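Local coordinates for protein PpBBE-like 1 D396N (PDB 6EO5) that probably oxidises cellobiose as a bi-covalently flavinylated, berberine bridge enzyme-like moss flavoprotein, studied as an engineered variant, at residues L235-L247 with P341-M355. Numbering follows the deposited sequence.
Sequences LFKNFKSFQSWGL and PGLSDAGINAMINAM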
loop_
_atom_site.group_PDB
_atom_site.type_symbol
_atom_site.label_atom_id
_atom_site.label_comp_id
_atom_site.label_asym_id
_atom_site.label_seq_id
_atom_site.Cartn_x
_atom_site.Cartn_y
_atom_site.Cartn_z
ATOM N N LEU A 235 0.401 11.050 -25.687
ATOM C CA LEU A 235 0.089 10.068 -24.647
ATOM C C LEU A 235 0.209 8.634 -25.164
ATOM O O LEU A 235 0.770 7.766 -24.486
ATOM C CB LEU A 235 -1.316 10.314 -24.092
ATOM C CG LEU A 235 -1.501 11.588 -23.280
ATOM C CD1 LEU A 235 -2.969 11.794 -22.950
ATOM C CD2 LEU A 235 -0.648 11.534 -22.014
ATOM N N PHE A 236 -0.337 8.358 -26.346
ATOM C CA PHE A 236 -0.220 7.017 -26.902
ATOM C C PHE A 236 1.241 6.651 -27.110
ATOM O O PHE A 236 1.692 5.566 -26.714
ATOM C CB PHE A 236 -0.978 6.915 -28.224
ATOM C CG PHE A 236 -0.871 5.565 -28.862
ATOM C CD1 PHE A 236 0.195 5.255 -29.699
ATOM C CD2 PHE A 236 -1.818 4.589 -28.602
ATOM C CE1 PHE A 236 0.309 4.003 -30.262
ATOM C CE2 PHE A 236 -1.709 3.329 -29.170
ATOM C CZ PHE A 236 -0.648 3.039 -30.001
ATOM N N LYS A 237 1.993 7.554 -27.748
ATOM C CA LYS A 237 3.391 7.285 -28.048
ATOM C C LYS A 237 4.181 7.035 -26.771
ATOM O O LYS A 237 4.958 6.073 -26.687
ATOM C CB LYS A 237 3.967 8.456 -28.848
ATOM C CG LYS A 237 5.282 8.170 -29.560
ATOM C CD LYS A 237 5.796 9.406 -30.287
ATOM C CE LYS A 237 7.200 9.175 -30.830
ATOM N NZ LYS A 237 7.217 8.097 -31.858
ATOM N N ASN A 238 3.987 7.884 -25.752
ATOM C CA ASN A 238 4.752 7.716 -24.519
ATOM C C ASN A 238 4.377 6.422 -23.808
ATOM O O ASN A 238 5.258 5.683 -23.356
ATOM C CB ASN A 238 4.561 8.912 -23.584
ATOM C CG ASN A 238 5.060 10.214 -24.179
ATOM O OD1 ASN A 238 5.672 10.224 -25.239
ATOM N ND2 ASN A 238 4.804 11.320 -23.493
ATOM N N PHE A 239 3.078 6.115 -23.709
ATOM C CA PHE A 239 2.684 4.899 -23.006
ATOM C C PHE A 239 3.172 3.653 -23.736
ATOM O O PHE A 239 3.673 2.717 -23.099
ATOM C CB PHE A 239 1.165 4.824 -22.801
ATOM C CG PHE A 239 0.774 3.700 -21.895
ATOM C CD1 PHE A 239 0.916 3.830 -20.521
ATOM C CD2 PHE A 239 0.370 2.479 -22.407
ATOM C CE1 PHE A 239 0.620 2.790 -19.671
ATOM C CE2 PHE A 239 0.064 1.420 -21.556
ATOM C CZ PHE A 239 0.193 1.583 -20.182
ATOM N N LYS A 240 3.037 3.619 -25.069
ATOM C CA LYS A 240 3.534 2.473 -25.828
ATOM C C LYS A 240 5.030 2.281 -25.616
ATOM O O LYS A 240 5.501 1.151 -25.439
ATOM C CB LYS A 240 3.223 2.645 -27.312
ATOM C CG LYS A 240 3.518 1.422 -28.159
ATOM C CD LYS A 240 2.907 1.593 -29.547
ATOM C CE LYS A 240 3.367 0.511 -30.513
ATOM N NZ LYS A 240 3.426 -0.775 -29.779
ATOM N N SER A 241 5.791 3.377 -25.610
ATOM C CA SER A 241 7.227 3.270 -25.389
ATOM C C SER A 241 7.540 2.773 -23.985
ATOM O O SER A 241 8.497 2.013 -23.792
ATOM C CB SER A 241 7.896 4.611 -25.636
ATOM O OG SER A 241 9.275 4.474 -25.397
ATOM N N PHE A 242 6.750 3.200 -22.995
ATOM C CA PHE A 242 6.894 2.677 -21.637
ATOM C C PHE A 242 6.698 1.164 -21.602
ATOM O O PHE A 242 7.506 0.439 -21.006
ATOM C CB PHE A 242 5.909 3.390 -20.705
ATOM C CG PHE A 242 5.688 2.693 -19.385
ATOM C CD1 PHE A 242 6.712 2.608 -18.439
ATOM C CD2 PHE A 242 4.439 2.149 -19.078
ATOM C CE1 PHE A 242 6.505 1.976 -17.214
ATOM C CE2 PHE A 242 4.213 1.514 -17.858
ATOM C CZ PHE A 242 5.258 1.427 -16.920
ATOM N N GLN A 243 5.634 0.668 -22.255
ATOM C CA GLN A 243 5.361 -0.772 -22.302
ATOM C C GLN A 243 6.500 -1.545 -22.958
ATOM O O GLN A 243 6.939 -2.579 -22.442
ATOM C CB GLN A 243 4.069 -1.042 -23.059
ATOM C CG GLN A 243 2.825 -0.946 -22.227
ATOM C CD GLN A 243 1.649 -1.652 -22.877
ATOM O OE1 GLN A 243 0.680 -2.002 -22.207
ATOM N NE2 GLN A 243 1.726 -1.855 -24.193
ATOM N N SER A 244 6.957 -1.087 -24.127
ATOM C CA SER A 244 8.046 -1.775 -24.815
ATOM C C SER A 244 9.295 -1.800 -23.956
ATOM O O SER A 244 9.913 -2.852 -23.776
ATOM C CB SER A 244 8.341 -1.096 -26.144
ATOM O OG SER A 244 7.151 -0.932 -26.877
ATOM N N TRP A 245 9.669 -0.640 -23.410
ATOM C CA TRP A 245 10.841 -0.538 -22.549
ATOM C C TRP A 245 10.691 -1.394 -21.294
ATOM O O TRP A 245 11.653 -2.055 -20.862
ATOM C CB TRP A 245 11.063 0.930 -22.178
ATOM C CG TRP A 245 12.096 1.171 -21.092
ATOM C CD1 TRP A 245 13.447 1.174 -21.241
ATOM C CD2 TRP A 245 11.846 1.474 -19.703
ATOM N NE1 TRP A 245 14.056 1.445 -20.041
ATOM C CE2 TRP A 245 13.099 1.635 -19.080
ATOM C CE3 TRP A 245 10.686 1.622 -18.931
ATOM C CZ2 TRP A 245 13.228 1.942 -17.723
ATOM C CZ3 TRP A 245 10.819 1.921 -17.578
ATOM C CH2 TRP A 245 12.078 2.076 -16.991
ATOM N N GLY A 246 9.486 -1.386 -20.694
ATOM C CA GLY A 246 9.275 -2.051 -19.417
ATOM C C GLY A 246 9.516 -3.545 -19.458
ATOM O O GLY A 246 9.946 -4.133 -18.459
ATOM N N LEU A 247 9.262 -4.173 -20.610
ATOM C CA LEU A 247 9.480 -5.608 -20.765
ATOM C C LEU A 247 10.917 -6.035 -20.481
ATOM O O LEU A 247 11.144 -7.218 -20.210
ATOM C CB LEU A 247 9.091 -6.046 -22.177
ATOM C CG LEU A 247 7.575 -6.148 -22.379
ATOM C CD1 LEU A 247 7.162 -6.094 -23.843
ATOM C CD2 LEU A 247 7.066 -7.422 -21.719
ATOM N N PRO A 341 2.621 -8.881 -23.005
ATOM C CA PRO A 341 3.494 -7.727 -23.223
ATOM C C PRO A 341 2.778 -6.412 -23.014
ATOM O O PRO A 341 3.303 -5.373 -23.413
ATOM C CB PRO A 341 3.897 -7.885 -24.685
ATOM C CG PRO A 341 2.668 -8.470 -25.322
ATOM C CD PRO A 341 1.999 -9.334 -24.263
ATOM N N GLY A 342 1.589 -6.453 -22.416
ATOM C CA GLY A 342 0.876 -5.231 -22.106
ATOM C C GLY A 342 -0.415 -5.073 -22.879
ATOM O O GLY A 342 -0.957 -6.034 -23.439
ATOM N N LEU A 343 -0.935 -3.856 -22.898
ATOM C CA LEU A 343 -2.118 -3.585 -23.692
ATOM C C LEU A 343 -1.761 -3.590 -25.172
ATOM O O LEU A 343 -0.724 -3.065 -25.581
ATOM C CB LEU A 343 -2.735 -2.242 -23.291
ATOM C CG LEU A 343 -3.168 -2.097 -21.827
ATOM C CD1 LEU A 343 -3.616 -0.681 -21.535
ATOM C CD2 LEU A 343 -4.258 -3.091 -21.481
ATOM N N SER A 344 -2.621 -4.205 -25.972
ATOM C CA SER A 344 -2.587 -4.045 -27.418
ATOM C C SER A 344 -2.628 -2.570 -27.776
ATOM O O SER A 344 -2.931 -1.733 -26.921
ATOM C CB SER A 344 -3.770 -4.773 -28.066
ATOM O OG SER A 344 -5.012 -4.181 -27.699
ATOM N N ASP A 345 -2.324 -2.226 -29.029
ATOM C CA ASP A 345 -2.434 -0.823 -29.416
ATOM C C ASP A 345 -3.879 -0.352 -29.313
ATOM O O ASP A 345 -4.147 0.783 -28.897
ATOM C CB ASP A 345 -1.889 -0.600 -30.826
ATOM C CG ASP A 345 -0.352 -0.670 -30.886
ATOM O OD1 ASP A 345 0.326 -0.717 -29.823
ATOM O OD2 ASP A 345 0.187 -0.665 -32.016
ATOM N N ALA A 346 -4.828 -1.224 -29.664
ATOM C CA ALA A 346 -6.237 -0.875 -29.534
ATOM C C ALA A 346 -6.601 -0.612 -28.078
ATOM O O ALA A 346 -7.352 0.322 -27.777
ATOM C CB ALA A 346 -7.101 -1.998 -30.111
ATOM N N GLY A 347 -6.072 -1.435 -27.160
ATOM C CA GLY A 347 -6.300 -1.208 -25.743
ATOM C C GLY A 347 -5.731 0.110 -25.244
ATOM O O GLY A 347 -6.349 0.784 -24.418
ATOM N N ILE A 348 -4.546 0.495 -25.725
ATOM C CA ILE A 348 -3.959 1.755 -25.272
ATOM C C ILE A 348 -4.836 2.935 -25.683
ATOM O O ILE A 348 -5.063 3.857 -24.891
ATOM C CB ILE A 348 -2.513 1.906 -25.787
ATOM C CG1 ILE A 348 -1.625 0.796 -25.227
ATOM C CG2 ILE A 348 -1.940 3.259 -25.398
ATOM C CD1 ILE A 348 -0.224 0.815 -25.755
ATOM N N ASN A 349 -5.362 2.919 -26.914
ATOM C CA ASN A 349 -6.260 3.990 -27.344
ATOM C C ASN A 349 -7.574 3.976 -26.576
ATOM O O ASN A 349 -8.110 5.039 -26.239
ATOM C CB ASN A 349 -6.547 3.895 -28.836
ATOM C CG ASN A 349 -5.375 4.317 -29.666
ATOM O OD1 ASN A 349 -4.994 5.494 -29.691
ATOM N ND2 ASN A 349 -4.784 3.359 -30.361
ATOM N N ALA A 350 -8.124 2.789 -26.321
ATOM C CA ALA A 350 -9.378 2.706 -25.579
ATOM C C ALA A 350 -9.203 3.259 -24.172
ATOM O O ALA A 350 -10.085 3.952 -23.649
ATOM C CB ALA A 350 -9.876 1.259 -25.543
ATOM N N MET A 351 -8.051 2.982 -23.563
ATOM C CA MET A 351 -7.743 3.495 -22.239
ATOM C C MET A 351 -7.658 5.017 -22.245
ATOM O O MET A 351 -8.275 5.686 -21.406
ATOM C CB MET A 351 -6.435 2.877 -21.751
ATOM C CG MET A 351 -5.998 3.345 -20.402
ATOM S SD MET A 351 -4.440 2.574 -19.969
ATOM C CE MET A 351 -3.316 3.418 -21.087
ATOM N N ILE A 352 -6.905 5.587 -23.197
ATOM C CA ILE A 352 -6.741 7.037 -23.246
ATOM C C ILE A 352 -8.050 7.713 -23.625
ATOM O O ILE A 352 -8.412 8.753 -23.060
ATOM C CB ILE A 352 -5.599 7.423 -24.203
ATOM C CG1 ILE A 352 -4.290 6.747 -23.775
ATOM C CG2 ILE A 352 -5.430 8.943 -24.267
ATOM C CD1 ILE A 352 -3.163 6.889 -24.774
ATOM N N ASN A 353 -8.799 7.136 -24.565
ATOM C CA ASN A 353 -10.088 7.736 -24.902
ATOM C C ASN A 353 -11.014 7.739 -23.693
ATOM O O ASN A 353 -11.650 8.759 -23.389
ATOM C CB ASN A 353 -10.730 7.008 -26.081
ATOM C CG ASN A 353 -9.971 7.218 -27.368
ATOM O OD1 ASN A 353 -9.164 8.143 -27.482
ATOM N ND2 ASN A 353 -10.220 6.358 -28.348
ATOM N N ALA A 354 -11.084 6.607 -22.979
ATOM C CA ALA A 354 -11.877 6.540 -21.756
ATOM C C ALA A 354 -11.394 7.551 -20.724
ATOM O O ALA A 354 -12.207 8.234 -20.091
ATOM C CB ALA A 354 -11.834 5.126 -21.180
ATOM N N MET A 355 -10.075 7.661 -20.536
ATOM C CA MET A 355 -9.556 8.670 -19.620
ATOM C C MET A 355 -9.998 10.070 -20.037
ATOM O O MET A 355 -10.369 10.891 -19.190
ATOM C CB MET A 355 -8.023 8.591 -19.536
ATOM C CG MET A 355 -7.402 9.709 -18.702
ATOM S SD MET A 355 -5.602 9.719 -18.587
ATOM C CE MET A 355 -5.164 10.326 -20.211
#
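Gln243 grips the backbone of Leu343 with both ends of its side-chain amide. NE2 donates to Leu343 O on a carbonyl lone pair, nearly straight at 173°, while OE1 accepts from Leu343 N along a more bent path. With both amide ends bonded, the group is fixed against rotation; the hydroxyl of Tyr391 is a further partner of OE1. Replacing Gln243 by alanine would probably leave the Leu343 N-H and carbonyl without these mates and open a gap beside Ile348 CD1, which lies 3.7 Å from Gln243 NE2.

The tight part of the contact continues from there. Ile348 inserts as a knob among Phe236, Phe239, Lys240 and Gln243, its CD1 reaching the edge of the Phe239 ring. A bend at chi3 of Met351 brings CE over that ring, 3.9 Å from the centroid, a CH-pi contact with SD farther above the same face. Ile352 CD1 packs on Leu235 CB, and Leu235 CD1 meets Met355 CE at 3.8 Å.

The solvent side is looser. Phe236, CG anti to the backbone N (chi1 179°), thereby swings its ring across to Asp345 O at its edge and the Asn349 amide, nearly parallel to it. Lys240 NZ forms a salt bridge to Asp345 OD1, on its syn lone pair, and Leu247 CD1 merely rests on exposed Pro341 CB.

The helix axes come within 10.1 Å, their N-to-C directions differing by 131°, well short of antiparallel. Both helices pack on the seven-stranded antiparallel sheet, where Phe239 and Met355 touch Met259 of strand 253-259; helix 279-288 flanks 235-246, and helix 405-420 flanks 345-355.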